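Local structure of RNA-directed RNA polymerase (Infectious pancreatic necrosis virus, 3ZED) at residues Y421-G426 and T442-V447; W726-Q731 and Q766-L771. The protein probably acts as the viral RNA-dependent RNA polymerase, extending RNA from ribonucleoside triphosphates, and probably occurs both free and covalently linked to the genomic RNA. All coordinates share one frame; numbering follows the deposited sequence.

Interaction 1: residues Y421-G426 and T442-V447; sequences YLLTRG and TFAMNV
Flat groups stay out of the meeting of L423 with A444 and M445; on the far side of helix 421-426 the guanidinium of R425 has the hydroxyl of the neighbouring T424 at its edge. R425 NH1 donates to T424 OG1 over 3.1 Å, nearly straight at 169°, with the oxygen in the guanidinium plane. T424 OG1 is also bonded to the backbone oxygen of Y420, while NE and NH2 of R425 form salt bridges to E202 and E195, so several partners fix the rotation of the planar group.

Across the gap between the helices the contact is purely apolar. Both methyls of L423 rest on the single methyl of A444: L423 CD1 lies 4.1 Å from A444 CB, and L423 CD2 4.2 Å from the same A444 CB. The shortness of alanine suits this place because it leaves room for the leucine fork. M445 reaches in from beside it. Its first two torsions turn the same way (chi1 -56°, chi2 -48°) and bring M445 SD round to 4.4 Å from L423 CD2. V335 and L729 also touch L423, which is thus enclosed by several helices.

Dispersion forces and the exclusion of water, without directional bonds, account for this small buried join between two helices of the palm region, whereas R425, on the same helix as L423, keeps its charge engaged with carboxylates.

Interaction 2: residues W726-Q731 and Q766-L771; sequences WRLLDQ and QQQQLL
Q731 and Q768, with the largest areas buried here, meet through their side-chain amides, and the exposed Q769 adds a third. Q731 projects at helix 766-771 with an extended chain and uses both ends of its amide. Its oxygen accepts from the neighbouring helix: Q768 NE2 lies 2.8 Å from Q731 OE1, in the carbonyl plane, but the N-H...O angle is bent to 136° and the oxygen is tilted from the plane of the Q768 amide. Its nitrogen gives a weak bond to Q769, with Q731 NE2 3.0 Å from Q769 OE1, and another weak one to the backbone oxygen of A765. The chain of Q769 bends at its CB-CG bond to bring its amide to Q731, and the two amide planes stand almost perpendicular.

Q768 places CG opposite its backbone nitrogen (chi1 -158°) and stays extended, carrying its amide over to helix 726-731. Q768 NE2 also donates to a water 3.1 Å away, which in turn donates to L728 O, so this buried nitrogen has two acceptors. L728 lays a methyl beside the same group, its CD2 3.6 Å from Q768 NE2. Glutamine suits these positions because one long side chain can both donate and accept between helices too far apart for backbone bonding.

The segment axes approach to 10.5 Å at 24°, so this is near-parallel helix packing joined by a polar glutamine network, within the helical C-terminal region of birnavirus VP1.

How the interactions relate
Interaction 1 closes before interaction 2 opens along the chain, and their centres lie 15 Å apart on the same side of the molecule. The first joins helices 412-426 and 438-452 of the palm region; the second joins helices 724-732 and 757-771 of the C-terminal region. Helix 724-732 connects them directly: W726 and L729 pack against L423, T424 and R425 of helix 412-426, apolar where L729 CD2 lies 3.6 Å from L423 CB, while L728 and Q731 turn to helix 757-771. Thus the C-terminal region is packed onto the palm through this helix, with a largely amide-based contact farther out. Both contacts lie away from the bound potassium ions and the probable GTP site.

Interaction 1: residues Y421-G426 and T442-V447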
loop_
_atom_site.group_PDB
_atom_site.type_symbol
_atom_site.label_atom_id
_atom_site.label_comp_id
_atom_site.label_asym_id
_atom_site.label_seq_id
_atom_site.Cartn_x
_atom_site.Cartn_y
_atom_site.Cartn_z
ATOM N N TYR B 421 -10.325 -2.885 14.784
ATOM C CA TYR B 421 -11.366 -2.986 13.761
ATOM C C TYR B 421 -11.327 -4.343 13.041
ATOM O O TYR B 421 -12.372 -4.974 12.887
ATOM C CB TYR B 421 -11.237 -1.834 12.754
ATOM C CG TYR B 421 -12.280 -1.874 11.661
ATOM C CD1 TYR B 421 -13.627 -1.686 11.949
ATOM C CD2 TYR B 421 -11.919 -2.096 10.338
ATOM C CE1 TYR B 421 -14.596 -1.742 10.951
ATOM C CE2 TYR B 421 -12.876 -2.143 9.326
ATOM C CZ TYR B 421 -14.215 -1.979 9.640
ATOM O OH TYR B 421 -15.156 -1.999 8.648
ATOM N N LEU B 422 -10.133 -4.813 12.648
ATOM C CA LEU B 422 -9.980 -6.101 11.967
ATOM C C LEU B 422 -10.355 -7.285 12.873
ATOM O O LEU B 422 -11.007 -8.214 12.412
ATOM C CB LEU B 422 -8.540 -6.281 11.461
ATOM C CG LEU B 422 -8.041 -5.329 10.330
ATOM C CD1 LEU B 422 -6.589 -5.580 10.035
ATOM C CD2 LEU B 422 -8.822 -5.524 9.031
ATOM N N LEU B 423 -9.952 -7.252 14.158
ATOM C CA LEU B 423 -10.219 -8.358 15.083
ATOM C C LEU B 423 -11.660 -8.390 15.578
ATOM O O LEU B 423 -12.142 -9.472 15.871
ATOM C CB LEU B 423 -9.252 -8.353 16.278
ATOM C CG LEU B 423 -8.036 -9.289 16.155
ATOM C CD1 LEU B 423 -7.090 -8.839 15.024
ATOM C CD2 LEU B 423 -7.273 -9.363 17.472
ATOM N N THR B 424 -12.356 -7.238 15.630
ATOM C CA THR B 424 -13.747 -7.204 16.090
ATOM C C THR B 424 -14.723 -7.417 14.909
ATOM O O THR B 424 -15.673 -8.162 15.052
ATOM C CB THR B 424 -14.067 -5.896 16.871
ATOM O OG1 THR B 424 -13.808 -4.753 16.056
ATOM C CG2 THR B 424 -13.279 -5.768 18.166
ATOM N N ARG B 425 -14.491 -6.773 13.758
ATOM C CA ARG B 425 -15.406 -6.854 12.619
ATOM C C ARG B 425 -15.031 -7.943 11.600
ATOM O O ARG B 425 -15.906 -8.384 10.858
ATOM C CB ARG B 425 -15.515 -5.479 11.907
ATOM C CG ARG B 425 -16.531 -4.499 12.520
ATOM C CD ARG B 425 -16.145 -4.010 13.909
ATOM N NE ARG B 425 -17.105 -3.026 14.404
ATOM C CZ ARG B 425 -17.085 -2.478 15.612
ATOM N NH1 ARG B 425 -16.133 -2.796 16.481
ATOM N NH2 ARG B 425 -18.016 -1.602 15.961
ATOM N N GLY B 426 -13.766 -8.351 11.562
ATOM C CA GLY B 426 -13.303 -9.363 10.619
ATOM C C GLY B 426 -13.196 -10.734 11.258
ATOM O O GLY B 426 -13.992 -11.632 10.967
ATOM N N THR B 442 -2.411 -10.703 21.559
ATOM C CA THR B 442 -1.213 -10.054 22.107
ATOM C C THR B 442 -0.341 -9.532 20.967
ATOM O O THR B 442 0.096 -8.381 21.010
ATOM C CB THR B 442 -0.433 -11.034 23.006
ATOM O OG1 THR B 442 -1.322 -11.507 24.012
ATOM C CG2 THR B 442 0.801 -10.394 23.663
ATOM N N PHE B 443 -0.086 -10.378 19.947
ATOM C CA PHE B 443 0.713 -9.950 18.813
ATOM C C PHE B 443 0.052 -8.783 18.129
ATOM O O PHE B 443 0.694 -7.747 17.975
ATOM C CB PHE B 443 0.956 -11.090 17.809
ATOM C CG PHE B 443 1.633 -10.611 16.543
ATOM C CD1 PHE B 443 2.952 -10.153 16.568
ATOM C CD2 PHE B 443 0.925 -10.528 15.347
ATOM C CE1 PHE B 443 3.566 -9.655 15.406
ATOM C CE2 PHE B 443 1.532 -10.016 14.185
ATOM C CZ PHE B 443 2.849 -9.584 14.222
ATOM N N ALA B 444 -1.237 -8.922 17.765
ATOM C CA ALA B 444 -1.958 -7.897 17.004
ATOM C C ALA B 444 -2.145 -6.587 17.758
ATOM O O ALA B 444 -1.877 -5.528 17.186
ATOM C CB ALA B 444 -3.313 -8.433 16.557
ATOM N N MET B 445 -2.582 -6.650 19.030
ATOM C CA MET B 445 -2.903 -5.453 19.804
ATOM C C MET B 445 -1.751 -4.857 20.577
ATOM O O MET B 445 -1.666 -3.637 20.690
ATOM C CB MET B 445 -4.047 -5.737 20.814
ATOM C CG MET B 445 -5.347 -6.280 20.189
ATOM S SD MET B 445 -5.980 -5.386 18.723
ATOM C CE MET B 445 -6.304 -3.786 19.419
ATOM N N ASN B 446 -0.914 -5.692 21.161
ATOM C CA ASN B 446 0.084 -5.204 22.093
ATOM C C ASN B 446 1.491 -5.085 21.549
ATOM O O ASN B 446 2.278 -4.356 22.153
ATOM C CB ASN B 446 0.103 -6.115 23.337
ATOM C CG ASN B 446 -1.241 -6.277 24.007
ATOM O OD1 ASN B 446 -1.859 -7.323 23.936
ATOM N ND2 ASN B 446 -1.711 -5.260 24.701
ATOM N N VAL B 447 1.844 -5.798 20.467
ATOM C CA VAL B 447 3.236 -5.752 19.998
ATOM C C VAL B 447 3.363 -5.267 18.547
ATOM O O VAL B 447 4.167 -4.369 18.293
ATOM C CB VAL B 447 3.932 -7.134 20.196
ATOM C CG1 VAL B 447 5.342 -7.165 19.600
ATOM C CG2 VAL B 447 3.952 -7.547 21.670
#

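Interaction 2: residues W726-Q731 and Q766-L771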
loop_
_atom_site.group_PDB
_atom_site.type_symbol
_atom_site.label_atom_id
_atom_site.label_comp_id
_atom_site.label_asym_id
_atom_site.label_seq_id
_atom_site.Cartn_x
_atom_site.Cartn_y
_atom_site.Cartn_z
ATOM N N TRP B 726 -15.208 -7.727 22.615
ATOM C CA TRP B 726 -14.693 -6.484 22.045
ATOM C C TRP B 726 -14.200 -5.565 23.155
ATOM O O TRP B 726 -13.157 -4.942 22.994
ATOM C CB TRP B 726 -15.773 -5.799 21.189
ATOM C CG TRP B 726 -16.219 -6.560 19.957
ATOM C CD1 TRP B 726 -15.880 -7.835 19.597
ATOM C CD2 TRP B 726 -17.112 -6.083 18.940
ATOM N NE1 TRP B 726 -16.485 -8.172 18.406
ATOM C CE2 TRP B 726 -17.264 -7.122 17.989
ATOM C CE3 TRP B 726 -17.787 -4.866 18.727
ATOM C CZ2 TRP B 726 -18.055 -6.978 16.839
ATOM C CZ3 TRP B 726 -18.597 -4.737 17.605
ATOM C CH2 TRP B 726 -18.705 -5.776 16.664
ATOM N N ARG B 727 -14.909 -5.533 24.306
ATOM C CA ARG B 727 -14.527 -4.754 25.482
ATOM C C ARG B 727 -13.179 -5.227 26.024
ATOM O O ARG B 727 -12.352 -4.394 26.372
ATOM C CB ARG B 727 -15.601 -4.832 26.562
ATOM C CG ARG B 727 -16.528 -3.639 26.517
ATOM C CD ARG B 727 -17.366 -3.537 27.769
ATOM N NE ARG B 727 -18.612 -4.277 27.580
ATOM C CZ ARG B 727 -19.116 -5.177 28.418
ATOM N NH1 ARG B 727 -18.480 -5.473 29.549
ATOM N NH2 ARG B 727 -20.252 -5.795 28.128
ATOM N N LEU B 728 -12.935 -6.555 26.018
ATOM C CA LEU B 728 -11.662 -7.142 26.442
ATOM C C LEU B 728 -10.526 -6.690 25.526
ATOM O O LEU B 728 -9.437 -6.393 26.014
ATOM C CB LEU B 728 -11.740 -8.681 26.456
ATOM C CG LEU B 728 -12.495 -9.351 27.619
ATOM C CD1 LEU B 728 -12.474 -10.847 27.467
ATOM C CD2 LEU B 728 -11.881 -8.993 28.969
ATOM N N LEU B 729 -10.798 -6.599 24.210
ATOM C CA LEU B 729 -9.832 -6.173 23.191
ATOM C C LEU B 729 -9.510 -4.686 23.341
ATOM O O LEU B 729 -8.356 -4.290 23.173
ATOM C CB LEU B 729 -10.342 -6.485 21.779
ATOM C CG LEU B 729 -9.249 -6.665 20.738
ATOM C CD1 LEU B 729 -8.582 -8.050 20.884
ATOM C CD2 LEU B 729 -9.800 -6.434 19.323
ATOM N N ASP B 730 -10.514 -3.873 23.672
ATOM C CA ASP B 730 -10.307 -2.450 23.942
ATOM C C ASP B 730 -9.498 -2.255 25.249
ATOM O O ASP B 730 -8.601 -1.419 25.282
ATOM C CB ASP B 730 -11.654 -1.714 24.025
ATOM C CG ASP B 730 -11.522 -0.204 24.054
ATOM O OD1 ASP B 730 -10.708 0.337 23.261
ATOM O OD2 ASP B 730 -12.252 0.439 24.845
ATOM N N GLN B 731 -9.788 -3.052 26.299
ATOM C CA GLN B 731 -9.087 -2.999 27.595
ATOM C C GLN B 731 -7.601 -3.356 27.407
ATOM O O GLN B 731 -6.724 -2.715 28.014
ATOM C CB GLN B 731 -9.754 -3.943 28.611
ATOM C CG GLN B 731 -11.126 -3.469 29.090
ATOM C CD GLN B 731 -11.887 -4.505 29.902
ATOM O OE1 GLN B 731 -11.350 -5.528 30.328
ATOM N NE2 GLN B 731 -13.165 -4.262 30.147
ATOM N N GLN B 766 -16.158 -7.382 33.190
ATOM C CA GLN B 766 -16.620 -6.571 34.324
ATOM C C GLN B 766 -15.583 -6.606 35.452
ATOM O O GLN B 766 -15.267 -5.561 36.033
ATOM C CB GLN B 766 -17.990 -7.061 34.822
ATOM N N GLN B 767 -15.014 -7.798 35.706
ATOM C CA GLN B 767 -13.960 -8.033 36.689
ATOM C C GLN B 767 -12.691 -7.248 36.303
ATOM O O GLN B 767 -12.122 -6.546 37.140
ATOM C CB GLN B 767 -13.673 -9.538 36.754
ATOM C CG GLN B 767 -12.847 -10.016 37.940
ATOM C CD GLN B 767 -12.600 -11.499 37.828
ATOM O OE1 GLN B 767 -11.460 -11.945 37.652
ATOM N NE2 GLN B 767 -13.669 -12.296 37.872
ATOM N N GLN B 768 -12.289 -7.330 35.020
ATOM C CA GLN B 768 -11.115 -6.646 34.485
ATOM C C GLN B 768 -11.303 -5.113 34.484
ATOM O O GLN B 768 -10.342 -4.393 34.738
ATOM C CB GLN B 768 -10.781 -7.163 33.082
ATOM C CG GLN B 768 -9.327 -6.922 32.689
ATOM C CD GLN B 768 -8.913 -7.740 31.497
ATOM O OE1 GLN B 768 -8.407 -8.862 31.630
ATOM N NE2 GLN B 768 -9.115 -7.200 30.309
ATOM N N GLN B 769 -12.532 -4.626 34.246
ATOM C CA GLN B 769 -12.856 -3.195 34.266
ATOM C C GLN B 769 -12.616 -2.614 35.666
ATOM O O GLN B 769 -12.128 -1.485 35.775
ATOM C CB GLN B 769 -14.313 -2.967 33.828
ATOM C CG GLN B 769 -14.628 -1.542 33.385
ATOM C CD GLN B 769 -14.042 -1.214 32.033
ATOM O OE1 GLN B 769 -14.526 -1.664 30.982
ATOM N NE2 GLN B 769 -12.987 -0.410 32.029
ATOM N N LEU B 770 -12.925 -3.403 36.725
ATOM C CA LEU B 770 -12.741 -3.012 38.124
ATOM C C LEU B 770 -11.267 -2.872 38.493
ATOM O O LEU B 770 -10.912 -1.877 39.123
ATOM C CB LEU B 770 -13.406 -4.000 39.101
ATOM C CG LEU B 770 -14.929 -4.094 39.107
ATOM C CD1 LEU B 770 -15.376 -5.268 39.939
ATOM C CD2 LEU B 770 -15.571 -2.817 39.634
ATOM N N LEU B 771 -10.407 -3.850 38.113
ATOM C CA LEU B 771 -8.970 -3.796 38.435
ATOM C C LEU B 771 -8.248 -2.668 37.665
ATOM O O LEU B 771 -7.141 -2.290 38.054
ATOM C CB LEU B 771 -8.239 -5.148 38.248
ATOM C CG LEU B 771 -8.367 -5.902 36.926
ATOM C CD1 LEU B 771 -7.219 -5.567 35.976
ATOM C CD2 LEU B 771 -8.418 -7.409 37.178
HETATM O O HOH W 1 -7.389 -7.838 27.858
#